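Local coordinates for protein Cag-Z (Helicobacter pylori, PDB 1S2X) that is of unknown function but is encoded in the cag pathogenicity island and is therefore probably linked to its type IV secretion system, at residues I102-E105 and L106-G109; F12-A15 and E16-K19; E94-F97 and A98-I102. The protein carries 1 engineered substitution. All blocks are in the same frame, centred on the assembly; numbering follows the deposited sequence.

Contact 1: residues I102-E105 and L106-G109; sequences IKNE and LTLG
Asn104 and Thr107 have their CA atoms 5.2 Å apart, where the loop leaving helix 74-101 turns into the first turn of helix 105-135. Regular helical bonding is reached at Gly109, whose N donates to Glu105 O over 3.1 Å with an N-H...O angle of 150°; one step earlier, Leu108 N makes weaker bonds to both Asn104 O and Glu105 O. Asn104 is the N-cap. Its CG lies anti to the backbone N (chi1 -170°), which swings the amide oxygen back over the start of the helix. There OD1 accepts twice: from Thr107 N at 3.1 Å, a nearly straight bond whose donor is tilted from the amide plane, and from Leu106 N at 2.9 Å, a weak and more bent one. Two N-H groups of the first turn, which have no preceding helical carbonyl to meet, are answered by this one oxygen. Thr107 crosses the Asn104 side chain at about a right angle, OG1 lying 3.6 Å from Asn104 CB. Ahead of the cap, Ile102 sends its CG2 methyl to the helix, 4.0 Å from both Thr107 CG2 and Leu108 CB, while Leu108 itself packs on Ala98 and Glu99 of helix 74-101.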
# COMPACT_ATOMS: atom_id res chain seq x y z
N ILE A 102 12.94 31.25 -3.80
CA ILE A 102 14.35 30.90 -3.62
C ILE A 102 15.17 31.25 -4.85
O ILE A 102 15.04 30.64 -5.91
CB ILE A 102 14.47 29.41 -3.26
CG1 ILE A 102 13.63 29.02 -2.04
CG2 ILE A 102 15.91 28.98 -3.06
CD1 ILE A 102 14.01 27.72 -1.38
N LYS A 103 16.03 32.26 -4.73
CA LYS A 103 16.73 32.79 -5.89
C LYS A 103 17.93 31.95 -6.29
O LYS A 103 18.21 31.78 -7.48
CB LYS A 103 17.19 34.24 -5.64
CG LYS A 103 16.18 35.26 -6.14
CD LYS A 103 14.83 35.02 -5.49
CE LYS A 103 13.67 35.27 -6.45
NZ LYS A 103 12.41 35.56 -5.70
N ASN A 104 18.67 31.41 -5.33
CA ASN A 104 19.82 30.60 -5.76
C ASN A 104 19.35 29.27 -6.33
O ASN A 104 18.76 28.46 -5.61
CB ASN A 104 20.77 30.39 -4.58
CG ASN A 104 22.09 29.76 -4.99
OD1 ASN A 104 22.12 28.64 -5.49
ND2 ASN A 104 23.18 30.49 -4.77
N GLU A 105 19.60 29.07 -7.61
CA GLU A 105 19.21 27.90 -8.38
C GLU A 105 19.73 26.61 -7.76
O GLU A 105 19.04 25.58 -7.75
CB GLU A 105 19.69 28.04 -9.83
CG GLU A 105 18.75 28.88 -10.68
CD GLU A 105 19.42 29.60 -11.84
OE1 GLU A 105 19.47 29.03 -12.96
OE2 GLU A 105 19.91 30.73 -11.67
N LEU A 106 20.95 26.60 -7.22
CA LEU A 106 21.45 25.37 -6.61
C LEU A 106 20.75 25.09 -5.28
O LEU A 106 20.41 23.96 -4.92
CB LEU A 106 22.96 25.47 -6.42
CG LEU A 106 23.82 25.47 -7.68
CD1 LEU A 106 23.67 26.76 -8.48
CD2 LEU A 106 25.28 25.25 -7.31
N THR A 107 20.53 26.14 -4.49
CA THR A 107 19.78 26.00 -3.25
C THR A 107 18.36 25.53 -3.56
O THR A 107 17.71 24.86 -2.75
CB THR A 107 19.72 27.33 -2.47
OG1 THR A 107 21.06 27.75 -2.14
CG2 THR A 107 18.98 27.17 -1.15
N LEU A 108 17.86 25.87 -4.75
CA LEU A 108 16.47 25.53 -5.06
C LEU A 108 16.41 24.04 -5.38
O LEU A 108 15.43 23.36 -5.08
CB LEU A 108 15.91 26.40 -6.18
CG LEU A 108 14.59 26.03 -6.85
CD1 LEU A 108 13.43 26.04 -5.88
CD2 LEU A 108 14.28 26.98 -8.01
N GLY A 109 17.51 23.58 -5.97
CA GLY A 109 17.72 22.16 -6.21
C GLY A 109 17.70 21.39 -4.91
O GLY A 109 17.12 20.30 -4.85

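Contact 2: residues F12-A15 and E16-K19; sequences FNEA and ERQK
Phe12 and Arg17 make the main apolar contact. The Arg17 CG methylene sits over one face of the Phe12 ring, 3.4 Å from the centroid and 17° off the ring normal, a CH-pi contact in which the aliphatic part of the arginine does the touching. The guanidinium plane stands at 90° to the ring, which rules out a flat stack of the two groups. Glu16 CB approaches the same ring obliquely, 4.1 Å from Phe12 CD1.

Backbone bonds mark the start of helix 14-23. Asn13 occupies the N-cap position, but its side chain makes no capping bond; ND2 is instead held by Asp8 O and Glu9 OE2. Its carbonyl opens the helical pattern, with Arg17 N donating to Asn13 O at 2.9 Å, and Gln18 N to Glu14 O at the same length follows.

The charged pair is Glu14 with Arg17. The two side chains run alongside each other in the same direction, and Glu14 OE1 meets Arg17 NH1 at 3.0 Å in a salt bridge whose hydrogen bond is weak. Their planes are 77° apart, so the carboxylate is not presented to the guanidinium as a coplanar, two-pronged partner. A bend at chi3 folds the Arg17 chain back, laying one guanidinium face over Glu14 N, 3.5 Å from the plane.

The chemistry implies a divided role for Arg17: its methylene covers an aromatic ring that also packs on helices 74-101 and 105-135, while its charge stays with Glu14 at the N-terminal end of the helix.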
# COMPACT_ATOMS: atom_id res chain seq x y z
N PHE A 12 8.68 18.73 2.28
CA PHE A 12 7.70 17.72 2.66
C PHE A 12 8.09 17.04 3.98
O PHE A 12 8.36 15.84 3.98
CB PHE A 12 7.57 16.69 1.54
CG PHE A 12 6.34 15.80 1.69
CD1 PHE A 12 5.13 16.33 2.08
CD2 PHE A 12 6.43 14.44 1.43
CE1 PHE A 12 4.00 15.54 2.22
CE2 PHE A 12 5.30 13.64 1.56
CZ PHE A 12 4.10 14.19 1.96
N ASN A 13 8.11 17.83 5.04
CA ASN A 13 8.45 17.63 6.41
C ASN A 13 7.76 16.40 7.01
O ASN A 13 6.72 15.99 6.50
CB ASN A 13 8.02 18.82 7.29
CG ASN A 13 9.01 19.96 7.34
OD1 ASN A 13 10.18 19.80 7.00
ND2 ASN A 13 8.53 21.13 7.76
N GLU A 14 8.33 15.88 8.08
CA GLU A 14 7.68 14.81 8.83
C GLU A 14 6.31 15.28 9.29
O GLU A 14 5.34 14.52 9.35
CB GLU A 14 8.55 14.36 9.99
CG GLU A 14 9.79 15.18 10.25
CD GLU A 14 10.95 14.91 9.33
OE1 GLU A 14 11.45 13.76 9.32
OE2 GLU A 14 11.37 15.85 8.61
N ALA A 15 6.18 16.56 9.62
CA ALA A 15 4.90 17.06 10.10
C ALA A 15 3.87 17.14 8.98
O ALA A 15 2.67 16.91 9.17
CB ALA A 15 5.06 18.43 10.74
N GLU A 16 4.35 17.48 7.79
CA GLU A 16 3.43 17.58 6.65
C GLU A 16 3.00 16.18 6.23
O GLU A 16 1.88 15.90 5.81
CB GLU A 16 4.12 18.33 5.52
CG GLU A 16 3.32 19.45 4.89
CD GLU A 16 2.86 20.53 5.84
OE1 GLU A 16 3.67 21.00 6.66
OE2 GLU A 16 1.68 20.90 5.78
N ARG A 17 3.95 15.26 6.35
CA ARG A 17 3.69 13.86 6.04
C ARG A 17 2.67 13.27 7.00
O ARG A 17 1.77 12.55 6.57
CB ARG A 17 5.03 13.12 6.07
CG ARG A 17 5.85 13.45 4.82
CD ARG A 17 7.11 12.60 4.78
NE ARG A 17 7.64 12.41 6.13
CZ ARG A 17 8.88 12.72 6.49
NH1 ARG A 17 9.27 12.52 7.74
NH2 ARG A 17 9.71 13.23 5.58
N GLN A 18 2.82 13.59 8.28
CA GLN A 18 1.95 13.08 9.34
C GLN A 18 0.54 13.61 9.19
O GLN A 18 -0.44 13.00 9.61
CB GLN A 18 2.54 13.42 10.71
CG GLN A 18 1.84 12.84 11.92
CD GLN A 18 1.70 11.34 11.97
OE1 GLN A 18 2.62 10.56 11.70
NE2 GLN A 18 0.52 10.85 12.34
N LYS A 19 0.42 14.78 8.57
CA LYS A 19 -0.90 15.38 8.38
C LYS A 19 -1.68 14.59 7.34
O LYS A 19 -2.89 14.39 7.44
CB LYS A 19 -0.78 16.84 7.96
CG LYS A 19 0.05 17.74 8.85
CD LYS A 19 -0.51 17.82 10.26
CE LYS A 19 -1.30 19.12 10.49
NZ LYS A 19 -2.29 18.97 11.58

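Contact 3: residues E94-F97 and A98-I102; sequences EKTF and AESTI
Phe97 and Thr101 sit four residues apart towards the C-terminal end of helix 74-101, the long helix that leads through a short loop into helix 105-135. From Phe97 CB, 3.3 Å from the next backbone nitrogen, Ala98 N, a chi1 of -173° carries CG to the side of the carbonyl carbon. This brings the ring alongside the following residues. Thr101 OG1 is 3.9 Å from Phe97 CG, and Phe97 CE2 is the ring atom nearest it, at 3.3 Å. Thr101 OG1 stands 3.2 Å above the Phe97 ring plane, over its centre. The Phe97 side chain also touches Val7 near the start of the modelled chain.

The hydroxyl is directed elsewhere: Thr101 OG1 donates to Phe97 O at 2.8 Å, nearly along the C=O axis. Thr101 N, though near the same carbonyl, is badly angled for it and bonds instead to Ala98 O, so a side chain replaces the usual main-chain donor. The preceding turn is more regular, Ala98 N reaching Glu94 O over 2.8 Å with an N-H...O angle of 145°. Ser100 N gives only weak bonds to Thr96 O and Phe97 O. The Glu94 carboxylate pairs with Arg90 and also accepts from Phe12 N.

On another side of the helix, Lys95 and Glu99 form a long salt bridge, NZ to OE2 3.8 Å, in which the nearer lysine atom is CE, 3.2 Å from Glu99 OE2.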
# COMPACT_ATOMS: atom_id res chain seq x y z
N GLU A 94 4.44 23.09 -2.39
CA GLU A 94 5.76 23.39 -1.82
C GLU A 94 6.70 23.76 -2.96
O GLU A 94 7.34 24.81 -2.94
CB GLU A 94 6.30 22.22 -1.01
CG GLU A 94 5.62 22.02 0.34
CD GLU A 94 6.35 21.05 1.25
OE1 GLU A 94 7.56 20.82 1.10
OE2 GLU A 94 5.68 20.53 2.17
N LYS A 95 6.75 22.87 -3.96
CA LYS A 95 7.63 23.07 -5.11
C LYS A 95 7.42 24.45 -5.72
O LYS A 95 8.37 25.15 -6.07
CB LYS A 95 7.41 22.00 -6.19
CG LYS A 95 8.68 21.75 -7.00
CD LYS A 95 8.41 20.89 -8.23
CE LYS A 95 8.56 21.71 -9.50
NZ LYS A 95 9.17 20.91 -10.60
N THR A 96 6.15 24.86 -5.85
CA THR A 96 5.92 26.15 -6.48
C THR A 96 6.45 27.28 -5.59
O THR A 96 7.21 28.12 -6.08
CB THR A 96 4.43 26.39 -6.78
OG1 THR A 96 3.91 25.28 -7.53
CG2 THR A 96 4.25 27.63 -7.65
N PHE A 97 6.06 27.29 -4.33
CA PHE A 97 6.47 28.30 -3.36
C PHE A 97 7.98 28.36 -3.21
O PHE A 97 8.51 29.42 -2.87
CB PHE A 97 5.86 28.04 -1.97
CG PHE A 97 6.14 29.17 -0.99
CD1 PHE A 97 5.32 30.29 -0.95
CD2 PHE A 97 7.20 29.10 -0.11
CE1 PHE A 97 5.56 31.32 -0.06
CE2 PHE A 97 7.45 30.12 0.79
CZ PHE A 97 6.63 31.23 0.81
N ALA A 98 8.69 27.26 -3.45
CA ALA A 98 10.15 27.37 -3.38
C ALA A 98 10.70 28.11 -4.61
O ALA A 98 11.63 28.91 -4.51
CB ALA A 98 10.80 26.01 -3.25
N GLU A 99 10.12 27.82 -5.77
CA GLU A 99 10.54 28.43 -7.03
C GLU A 99 10.06 29.88 -7.08
O GLU A 99 10.49 30.67 -7.92
CB GLU A 99 10.01 27.68 -8.24
CG GLU A 99 10.24 26.18 -8.23
CD GLU A 99 9.39 25.44 -9.23
OE1 GLU A 99 8.17 25.73 -9.32
OE2 GLU A 99 9.95 24.56 -9.93
N SER A 100 9.16 30.24 -6.16
CA SER A 100 8.69 31.61 -6.10
C SER A 100 9.47 32.39 -5.04
O SER A 100 9.37 33.62 -4.97
CB SER A 100 7.19 31.67 -5.77
OG SER A 100 6.39 31.18 -6.83
N THR A 101 10.22 31.66 -4.22
CA THR A 101 10.83 32.25 -3.04
C THR A 101 12.35 32.13 -3.00
O THR A 101 12.99 32.84 -2.22
CB THR A 101 10.26 31.57 -1.76
OG1 THR A 101 8.87 31.87 -1.63
CG2 THR A 101 10.94 32.10 -0.51
N ILE A 102 12.94 31.25 -3.80
CA ILE A 102 14.35 30.90 -3.62
C ILE A 102 15.17 31.25 -4.85
O ILE A 102 15.04 30.64 -5.91
CB ILE A 102 14.47 29.41 -3.26
CG1 ILE A 102 13.63 29.02 -2.04
CG2 ILE A 102 15.91 28.98 -3.06
CD1 ILE A 102 14.01 27.72 -1.38

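How the contacts relate
Following the chain from the N terminus, contact 2 comes first, at the start of helix 14-23; contact 3 follows towards the end of helix 74-101, and contact 1 begins where it finishes, the two sharing Ile102. Each is local and closes no long loop, and they lie in series without crossing. Contact 3 leads up to the connection between helices 74-101 and 105-135 and contact 1 spans it; their centres are about 9 Å apart, and they meet where Leu108 CD1 lies 3.6 Å from Ala98 O. Contact 2 joins contact 3 through a probable hydrogen bond from Phe12 N to Glu94 OE1, tying the N-terminal segment to helix 74-101. Contacts 1 and 2 do not touch.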